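Local structure of taurine:2-oxoglutarate aminotransferase (Bifidobacterium kashiwanohense PV20-2, 6JIX) at residues I68-M82 and T313-A327. The protein probably transfers the amino group of taurine to 2-oxoglutarate, using pyridoxal 5'-phosphate as cofactor. Residues are numbered along the deposited sequence; the frame is centred on the assembly and turned at random.
Sequences IVDAIKEQADNMCFM and TYSGHTLACAAGVAA. With PLP (pyridoxal-5'-phosphate), chain P.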
ATOM      1  N   ILE A  68      13.093   0.616 -18.280  1.00 30.59           N
ATOM      2  CA  ILE A  68      11.971   0.256 -17.408  1.00 28.98           C
ATOM      3  C   ILE A  68      10.668   0.262 -18.191  1.00 28.83           C
ATOM      4  O   ILE A  68       9.830  -0.632 -18.032  1.00 25.08           O
ATOM      5  CB  ILE A  68      11.881   1.185 -16.180  1.00 27.87           C
ATOM      6  CG1 ILE A  68      13.171   1.152 -15.354  1.00 28.50           C
ATOM      7  CG2 ILE A  68      10.716   0.769 -15.304  1.00 22.98           C
ATOM      8  CD1 ILE A  68      13.374   2.402 -14.521  1.00 21.83           C
ATOM      9  N   VAL A  69      10.468   1.287 -19.025  1.00 28.32           N
ATOM     10  CA  VAL A  69       9.254   1.361 -19.830  1.00 26.79           C
ATOM     11  C   VAL A  69       9.085   0.085 -20.640  1.00 26.56           C
ATOM     12  O   VAL A  69       8.018  -0.535 -20.642  1.00 29.02           O
ATOM     13  CB  VAL A  69       9.282   2.602 -20.738  1.00 31.02           C
ATOM     14  CG1 VAL A  69       8.170   2.504 -21.780  1.00 34.18           C
ATOM     15  CG2 VAL A  69       9.152   3.886 -19.916  1.00 26.01           C
ATOM     16  N   ASP A  70      10.153  -0.349 -21.302  1.00 29.78           N
ATOM     17  CA  ASP A  70      10.054  -1.534 -22.145  1.00 29.51           C
ATOM     18  C   ASP A  70       9.783  -2.785 -21.324  1.00 27.45           C
ATOM     19  O   ASP A  70       8.975  -3.628 -21.725  1.00 28.14           O
ATOM     20  CB  ASP A  70      11.330  -1.699 -22.972  1.00 29.84           C
ATOM     21  CG  ASP A  70      11.476  -0.629 -24.031  1.00 32.85           C
ATOM     22  OD1 ASP A  70      10.472   0.029 -24.371  1.00 33.49           O
ATOM     23  OD2 ASP A  70      12.607  -0.440 -24.523  1.00 44.09           O
ATOM     24  N   ALA A  71      10.462  -2.935 -20.183  1.00 27.88           N
ATOM     25  CA  ALA A  71      10.230  -4.103 -19.339  1.00 23.86           C
ATOM     26  C   ALA A  71       8.773  -4.169 -18.913  1.00 27.83           C
ATOM     27  O   ALA A  71       8.185  -5.259 -18.823  1.00 24.32           O
ATOM     28  CB  ALA A  71      11.156  -4.071 -18.124  1.00 23.29           C
ATOM     29  N   ILE A  72       8.173  -3.006 -18.654  1.00 23.81           N
ATOM     30  CA  ILE A  72       6.775  -2.960 -18.248  1.00 23.03           C
ATOM     31  C   ILE A  72       5.889  -3.485 -19.374  1.00 27.41           C
ATOM     32  O   ILE A  72       5.024  -4.346 -19.158  1.00 25.43           O
ATOM     33  CB  ILE A  72       6.399  -1.532 -17.820  1.00 22.79           C
ATOM     34  CG1 ILE A  72       7.140  -1.181 -16.525  1.00 23.29           C
ATOM     35  CG2 ILE A  72       4.915  -1.418 -17.581  1.00 24.18           C
ATOM     36  CD1 ILE A  72       6.908   0.221 -16.012  1.00 19.51           C
ATOM     37  N   LYS A  73       6.121  -3.002 -20.602  1.00 28.95           N
ATOM     38  CA  LYS A  73       5.329  -3.448 -21.743  1.00 22.22           C
ATOM     39  C   LYS A  73       5.526  -4.932 -22.013  1.00 26.60           C
ATOM     40  O   LYS A  73       4.558  -5.654 -22.277  1.00 31.04           O
ATOM     41  CB  LYS A  73       5.679  -2.627 -22.975  1.00 23.63           C
ATOM     42  CG  LYS A  73       5.628  -1.135 -22.733  1.00 24.94           C
ATOM     43  CD  LYS A  73       5.252  -0.373 -23.979  1.00 28.15           C
ATOM     44  CE  LYS A  73       6.476   0.036 -24.767  1.00 22.96           C
ATOM     45  NZ  LYS A  73       6.084   0.656 -26.069  1.00 25.27           N
ATOM     46  N   GLU A  74       6.761  -5.421 -21.920  1.00 25.86           N
ATOM     47  CA  GLU A  74       6.988  -6.844 -22.148  1.00 25.72           C
ATOM     48  C   GLU A  74       6.271  -7.680 -21.099  1.00 29.81           C
ATOM     49  O   GLU A  74       5.680  -8.719 -21.415  1.00 32.03           O
ATOM     50  CB  GLU A  74       8.483  -7.149 -22.170  1.00 27.95           C
ATOM     51  CG  GLU A  74       9.142  -6.875 -23.542  1.00 41.51           C
ATOM     52  CD  GLU A  74      10.579  -6.329 -23.434  1.00 51.80           C
ATOM     53  OE1 GLU A  74      11.265  -6.584 -22.412  1.00 52.15           O
ATOM     54  OE2 GLU A  74      11.026  -5.632 -24.374  1.00 47.95           O
ATOM     55  N   GLN A  75       6.316  -7.249 -19.839  1.00 31.42           N
ATOM     56  CA  GLN A  75       5.618  -8.004 -18.809  1.00 27.67           C
ATOM     57  C   GLN A  75       4.108  -7.930 -19.014  1.00 29.31           C
ATOM     58  O   GLN A  75       3.397  -8.918 -18.790  1.00 32.01           O
ATOM     59  CB  GLN A  75       6.008  -7.496 -17.421  1.00 22.64           C
ATOM     60  CG  GLN A  75       5.636  -8.463 -16.323  1.00 26.12           C
ATOM     61  CD  GLN A  75       6.100  -9.873 -16.642  1.00 29.92           C
ATOM     62  OE1 GLN A  75       7.230 -10.073 -17.084  1.00 28.98           O
ATOM     63  NE2 GLN A  75       5.225 -10.854 -16.436  1.00 28.02           N
ATOM     64  N   ALA A  76       3.604  -6.766 -19.438  1.00 24.67           N
ATOM     65  CA  ALA A  76       2.172  -6.617 -19.688  1.00 25.23           C
ATOM     66  C   ALA A  76       1.690  -7.497 -20.840  1.00 34.14           C
ATOM     67  O   ALA A  76       0.506  -7.859 -20.883  1.00 32.39           O
ATOM     68  CB  ALA A  76       1.826  -5.159 -19.964  1.00 20.76           C
ATOM     69  N   ASP A  77       2.569  -7.835 -21.791  1.00 30.57           N
ATOM     70  CA  ASP A  77       2.157  -8.732 -22.869  1.00 32.09           C
ATOM     71  C   ASP A  77       2.120 -10.188 -22.427  1.00 31.48           C
ATOM     72  O   ASP A  77       1.504 -11.011 -23.108  1.00 39.21           O
ATOM     73  CB  ASP A  77       3.094  -8.601 -24.080  1.00 28.78           C
ATOM     74  CG  ASP A  77       2.852  -7.331 -24.874  1.00 31.50           C
ATOM     75  OD1 ASP A  77       3.846  -6.678 -25.269  1.00 39.83           O
ATOM     76  OD2 ASP A  77       1.677  -6.978 -25.108  1.00 27.76           O
ATOM     77  N   ASN A  78       2.760 -10.522 -21.309  1.00 29.69           N
ATOM     78  CA  ASN A  78       2.775 -11.882 -20.792  1.00 29.23           C
ATOM     79  C   ASN A  78       1.766 -12.074 -19.666  1.00 36.39           C
ATOM     80  O   ASN A  78       0.830 -12.876 -19.777  1.00 33.87           O
ATOM     81  CB  ASN A  78       4.176 -12.238 -20.284  1.00 31.67           C
ATOM     82  CG  ASN A  78       4.245 -13.654 -19.753  1.00 40.96           C
ATOM     83  OD1 ASN A  78       3.947 -14.608 -20.481  1.00 55.07           O
ATOM     84  ND2 ASN A  78       4.594 -13.803 -18.472  1.00 36.63           N
ATOM     85  N   MET A  79       1.941 -11.333 -18.575  1.00 32.12           N
ATOM     86  CA  MET A  79       1.223 -11.595 -17.342  1.00 27.32           C
ATOM     87  C   MET A  79       1.372 -10.388 -16.432  1.00 28.63           C
ATOM     88  O   MET A  79       2.444 -10.176 -15.854  1.00 31.73           O
ATOM     89  CB  MET A  79       1.789 -12.866 -16.702  1.00 27.65           C
ATOM     90  CG  MET A  79       0.999 -13.441 -15.568  1.00 27.21           C
ATOM     91  SD  MET A  79       1.518 -15.130 -15.170  1.00 35.36           S
ATOM     92  CE  MET A  79       3.187 -14.953 -14.555  1.00 23.55           C
ATOM     93  N   CYS A  80       0.321  -9.572 -16.328  1.00 25.25           N
ATOM     94  CA  CYS A  80       0.393  -8.363 -15.505  1.00 28.33           C
ATOM     95  C   CYS A  80       0.454  -8.694 -14.013  1.00 30.24           C
ATOM     96  O   CYS A  80       1.132  -7.995 -13.248  1.00 27.52           O
ATOM     97  CB  CYS A  80      -0.803  -7.452 -15.783  1.00 27.43           C
ATOM     98  SG  CYS A  80      -0.752  -6.580 -17.369  1.00 30.83           S
ATOM     99  N   PHE A  81      -0.287  -9.721 -13.578  1.00 29.36           N
ATOM    100  CA  PHE A  81      -0.351 -10.119 -12.179  1.00 26.99           C
ATOM    101  C   PHE A  81      -0.562 -11.621 -12.062  1.00 27.92           C
ATOM    102  O   PHE A  81      -1.326 -12.210 -12.831  1.00 28.91           O
ATOM    103  CB  PHE A  81      -1.474  -9.405 -11.418  1.00 23.30           C
ATOM    104  CG  PHE A  81      -1.517  -9.750  -9.951  1.00 25.98           C
ATOM    105  CD1 PHE A  81      -0.436  -9.465  -9.124  1.00 25.55           C
ATOM    106  CD2 PHE A  81      -2.632 -10.373  -9.402  1.00 27.90           C
ATOM    107  CE1 PHE A  81      -0.470  -9.781  -7.772  1.00 25.81           C
ATOM    108  CE2 PHE A  81      -2.675 -10.701  -8.055  1.00 26.81           C
ATOM    109  CZ  PHE A  81      -1.589 -10.403  -7.236  1.00 29.55           C
ATOM    110  N   MET A  82       0.135 -12.230 -11.102  1.00 28.43           N
ATOM    111  CA  MET A  82      -0.113 -13.593 -10.655  1.00 26.57           C
ATOM    112  C   MET A  82       0.007 -13.597  -9.139  1.00 28.48           C
ATOM    113  O   MET A  82       0.795 -12.836  -8.575  1.00 28.88           O
ATOM    114  CB  MET A  82       0.858 -14.586 -11.293  1.00 22.99           C
ATOM    115  CG  MET A  82       0.580 -16.028 -10.961  1.00 24.14           C
ATOM    116  SD  MET A  82      -1.105 -16.514 -11.329  1.00 33.42           S
ATOM    117  CE  MET A  82      -1.293 -15.884 -13.004  1.00 28.08           C
ATOM    118  N   THR A 313      -2.705  -8.577  -0.828  1.00 27.14           N
ATOM    119  CA  THR A 313      -3.162  -9.114  -2.103  1.00 28.82           C
ATOM    120  C   THR A 313      -2.079  -8.999  -3.177  1.00 27.41           C
ATOM    121  O   THR A 313      -1.801  -9.963  -3.897  1.00 30.87           O
ATOM    122  CB  THR A 313      -4.452  -8.400  -2.538  1.00 28.46           C
ATOM    123  OG1 THR A 313      -5.531  -8.804  -1.695  1.00 29.32           O
ATOM    124  CG2 THR A 313      -4.816  -8.740  -3.971  1.00 29.20           C
ATOM    125  N   TYR A 314      -1.454  -7.830  -3.303  1.00 23.57           N
ATOM    126  CA  TYR A 314      -0.568  -7.566  -4.434  1.00 26.20           C
ATOM    127  C   TYR A 314       0.918  -7.830  -4.143  1.00 27.30           C
ATOM    128  O   TYR A 314       1.762  -7.447  -4.955  1.00 27.97           O
ATOM    129  CB  TYR A 314      -0.750  -6.119  -4.926  1.00 22.43           C
ATOM    130  CG  TYR A 314      -2.109  -5.811  -5.547  1.00 28.41           C
ATOM    131  CD1 TYR A 314      -2.873  -6.809  -6.174  1.00 26.85           C
ATOM    132  CD2 TYR A 314      -2.635  -4.519  -5.500  1.00 26.27           C
ATOM    133  CE1 TYR A 314      -4.126  -6.519  -6.734  1.00 25.71           C
ATOM    134  CE2 TYR A 314      -3.882  -4.223  -6.048  1.00 28.89           C
ATOM    135  CZ  TYR A 314      -4.625  -5.222  -6.669  1.00 28.91           C
ATOM    136  OH  TYR A 314      -5.853  -4.898  -7.228  1.00 26.82           O
ATOM    137  N   SER A 315       1.264  -8.476  -3.020  1.00 32.61           N
ATOM    138  CA  SER A 315       2.673  -8.712  -2.671  1.00 29.97           C
ATOM    139  C   SER A 315       3.424  -9.429  -3.790  1.00 28.16           C
ATOM    140  O   SER A 315       2.960 -10.450  -4.302  1.00 30.10           O
ATOM    141  CB  SER A 315       2.777  -9.531  -1.382  1.00 29.81           C
ATOM    142  OG  SER A 315       4.132  -9.840  -1.096  1.00 26.84           O
ATOM    143  N   GLY A 316       4.596  -8.911  -4.150  1.00 24.15           N
ATOM    144  CA  GLY A 316       5.354  -9.502  -5.239  1.00 23.88           C
ATOM    145  C   GLY A 316       4.694  -9.319  -6.585  1.00 27.73           C
ATOM    146  O   GLY A 316       4.839 -10.167  -7.473  1.00 31.36           O
ATOM    147  N   HIS A 317       3.966  -8.219  -6.749  1.00 25.69           N
ATOM    148  CA  HIS A 317       3.230  -7.936  -7.963  1.00 21.18           C
ATOM    149  C   HIS A 317       4.110  -8.122  -9.191  1.00 24.17           C
ATOM    150  O   HIS A 317       5.231  -7.613  -9.256  1.00 28.74           O
ATOM    151  CB  HIS A 317       2.700  -6.508  -7.874  1.00 25.20           C
ATOM    152  CG  HIS A 317       1.724  -6.155  -8.950  1.00 28.47           C
ATOM    153  ND1 HIS A 317       2.113  -5.894 -10.250  1.00 22.21           N
ATOM    154  CD2 HIS A 317       0.376  -6.019  -8.921  1.00 25.28           C
ATOM    155  CE1 HIS A 317       1.041  -5.615 -10.973  1.00 28.45           C
ATOM    156  NE2 HIS A 317      -0.024  -5.679 -10.190  1.00 24.79           N
ATOM    157  N   THR A 318       3.595  -8.854 -10.172  1.00 28.25           N
ATOM    158  CA  THR A 318       4.440  -9.310 -11.272  1.00 26.78           C
ATOM    159  C   THR A 318       4.905  -8.151 -12.146  1.00 26.45           C
ATOM    160  O   THR A 318       6.108  -7.991 -12.379  1.00 30.60           O
ATOM    161  CB  THR A 318       3.699 -10.363 -12.087  1.00 27.34           C
ATOM    162  OG1 THR A 318       3.063 -11.266 -11.173  1.00 30.31           O
ATOM    163  CG2 THR A 318       4.675 -11.158 -12.953  1.00 23.76           C
ATOM    164  N   LEU A 319       3.978  -7.334 -12.648  1.00 26.52           N
ATOM    165  CA  LEU A 319       4.386  -6.155 -13.414  1.00 23.02           C
ATOM    166  C   LEU A 319       5.363  -5.299 -12.622  1.00 20.96           C
ATOM    167  O   LEU A 319       6.411  -4.896 -13.127  1.00 22.20           O
ATOM    168  CB  LEU A 319       3.167  -5.324 -13.806  1.00 24.03           C
ATOM    169  CG  LEU A 319       3.441  -4.356 -14.946  1.00 24.63           C
ATOM    170  CD1 LEU A 319       3.374  -5.096 -16.268  1.00 20.30           C
ATOM    171  CD2 LEU A 319       2.464  -3.188 -14.904  1.00 20.68           C
ATOM    172  N   ALA A 320       5.032  -5.020 -11.363  1.00 22.31           N
ATOM    173  CA  ALA A 320       5.873  -4.148 -10.561  1.00 20.80           C
ATOM    174  C   ALA A 320       7.278  -4.710 -10.459  1.00 23.56           C
ATOM    175  O   ALA A 320       8.258  -3.970 -10.588  1.00 18.56           O
ATOM    176  CB  ALA A 320       5.262  -3.964  -9.171  1.00 22.95           C
ATOM    177  N   CYS A 321       7.391  -6.025 -10.231  1.00 24.67           N
ATOM    178  CA  CYS A 321       8.703  -6.657 -10.121  1.00 21.01           C
ATOM    179  C   CYS A 321       9.470  -6.585 -11.430  1.00 24.59           C
ATOM    180  O   CYS A 321      10.682  -6.326 -11.423  1.00 24.34           O
ATOM    181  CB  CYS A 321       8.553  -8.104  -9.678  1.00 20.53           C
ATOM    182  SG  CYS A 321       8.221  -8.254  -7.933  1.00 26.30           S
ATOM    183  N   ALA A 322       8.791  -6.826 -12.562  1.00 24.34           N
ATOM    184  CA  ALA A 322       9.455  -6.696 -13.858  1.00 26.22           C
ATOM    185  C   ALA A 322      10.066  -5.308 -14.009  1.00 26.38           C
ATOM    186  O   ALA A 322      11.224  -5.165 -14.425  1.00 27.22           O
ATOM    187  CB  ALA A 322       8.485  -6.992 -15.004  1.00 20.75           C
ATOM    188  N   ALA A 323       9.312  -4.268 -13.650  1.00 21.53           N
ATOM    189  CA  ALA A 323       9.889  -2.931 -13.670  1.00 20.93           C
ATOM    190  C   ALA A 323      11.090  -2.840 -12.731  1.00 24.59           C
ATOM    191  O   ALA A 323      12.100  -2.207 -13.069  1.00 26.96           O
ATOM    192  CB  ALA A 323       8.827  -1.895 -13.312  1.00 19.81           C
ATOM    193  N   GLY A 324      11.009  -3.487 -11.559  1.00 22.98           N
ATOM    194  CA  GLY A 324      12.132  -3.492 -10.627  1.00 20.26           C
ATOM    195  C   GLY A 324      13.382  -4.138 -11.194  1.00 24.45           C
ATOM    196  O   GLY A 324      14.476  -3.571 -11.134  1.00 25.41           O
ATOM    197  N   VAL A 325      13.234  -5.321 -11.784  1.00 23.74           N
ATOM    198  CA  VAL A 325      14.392  -5.992 -12.361  1.00 22.02           C
ATOM    199  C   VAL A 325      15.096  -5.058 -13.349  1.00 28.38           C
ATOM    200  O   VAL A 325      16.331  -4.951 -13.363  1.00 23.14           O
ATOM    201  CB  VAL A 325      13.957  -7.317 -13.018  1.00 21.51           C
ATOM    202  CG1 VAL A 325      15.049  -7.860 -13.917  1.00 23.59           C
ATOM    203  CG2 VAL A 325      13.591  -8.344 -11.963  1.00 22.02           C
ATOM    204  N   ALA A 326      14.323  -4.359 -14.184  1.00 25.25           N
ATOM    205  CA  ALA A 326      14.929  -3.471 -15.167  1.00 19.21           C
ATOM    206  C   ALA A 326      15.625  -2.294 -14.494  1.00 25.36           C
ATOM    207  O   ALA A 326      16.739  -1.911 -14.883  1.00 25.55           O
ATOM    208  CB  ALA A 326      13.866  -2.984 -16.144  1.00 23.79           C
ATOM    209  N   ALA A 327      14.986  -1.701 -13.485  1.00 28.99           N
ATOM    210  CA  ALA A 327      15.605  -0.581 -12.781  1.00 25.12           C
ATOM    211  C   ALA A 327      16.906  -1.001 -12.113  1.00 22.00           C
ATOM    212  O   ALA A 327      17.944  -0.359 -12.288  1.00 23.36           O
ATOM    213  CB  ALA A 327      14.641  -0.008 -11.744  1.00 23.53           C
TER
HETATM  214  N1  PLP P 503     -10.941  -6.037   2.269  1.00 33.44           N
HETATM  215  C2  PLP P 503     -11.327  -7.202   1.756  1.00 35.66           C
HETATM  216  C2A PLP P 503     -12.808  -7.550   1.681  1.00 34.13           C
HETATM  217  C3  PLP P 503     -10.362  -8.128   1.279  1.00 30.13           C
HETATM  218  O3  PLP P 503     -10.736  -9.340   0.739  1.00 39.18           O
HETATM  219  C4  PLP P 503      -9.024  -7.831   1.333  1.00 30.94           C
HETATM  220  C4A PLP P 503      -8.004  -8.864   0.805  1.00 32.09           C
HETATM  221  O4A PLP P 503      -8.093 -10.023   1.195  1.00 40.71           O
HETATM  222  C5  PLP P 503      -8.655  -6.575   1.890  1.00 34.84           C
HETATM  223  C6  PLP P 503      -9.643  -5.692   2.354  1.00 31.01           C
HETATM  224  C5A PLP P 503      -7.138  -6.182   1.986  1.00 34.53           C
HETATM  225  O4P PLP P 503      -6.759  -5.737   0.733  1.00 35.17           O
HETATM  226  P   PLP P 503      -5.180  -5.615   0.307  1.00 32.52           P
HETATM  227  O1P PLP P 503      -5.068  -4.951  -1.004  1.00 29.75           O
HETATM  228  O2P PLP P 503      -4.286  -4.772   1.463  1.00 39.08           O
HETATM  229  O3P PLP P 503      -4.618  -6.942   0.095  1.00 30.54           O
HETATM  230  O   HOH W   1       2.844 -12.204  -6.479  1.00 22.59           O
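Phe81 receives the edge of Tyr314 over one face, a T-shaped pair with centroids 5.5 Å apart and planes at 81°. The carbonyl O of Thr313 lies 3.4 Å from Phe81 CZ, near the ring plane, so it meets the edge. His317 is nearly parallel to Phe81 but slid aside: Phe81 CD1 stands over the imidazole face, 3.5 Å from His317 CD2. Leu319 CB sits in plane at the imidazole edge.

Both nitrogens of His317 are engaged. As N-cap of helix 318-333 it accepts from Ala320 N at ND1 (3.2 Å), while NE2 bonds Gly286 O of the second subunit. With an alanine in place of the imidazole, Ala320 N is likely to lose its cap, Gly286 O of the second subunit this donor, and Phe81 its ring contact at CD1.

The same helix start is tied across the contact by Leu319 N, 3.0 Å from Cys80 O and above the carbonyl plane; Met82 N adds a weak bond to Thr318 OG1. In Gln75, chi1 of -164° turns CG away from the backbone N and lays CB and CG on Ala322 CB; the bend at chi2 brings NE2 beside Thr318 CG2. Gln75 NE2 donates to Met79 O (2.9 Å), nearly in its own amide plane, linking the side chain to the backbone four residues on.

Beyond this, alanines keep the helices close: the axes of segments 68-78 and 318-327 approach to 8.2 Å at 146°, roughly antiparallel. Ala71 meets Ala326, and Ala323 CB touches Ile68 CG2 and Ile72 CG1.

At the other end, Thr313 N and OG1 both bond PLP O3P, each at 2.7 Å, and Gly116 N and Ala117 N of the second subunit bind the same cofactor. A cofactor gripped from both chains, with Thr313 on its phosphate, is characteristic of the dimer-interface active site of class-III, fold-type I aminotransferases.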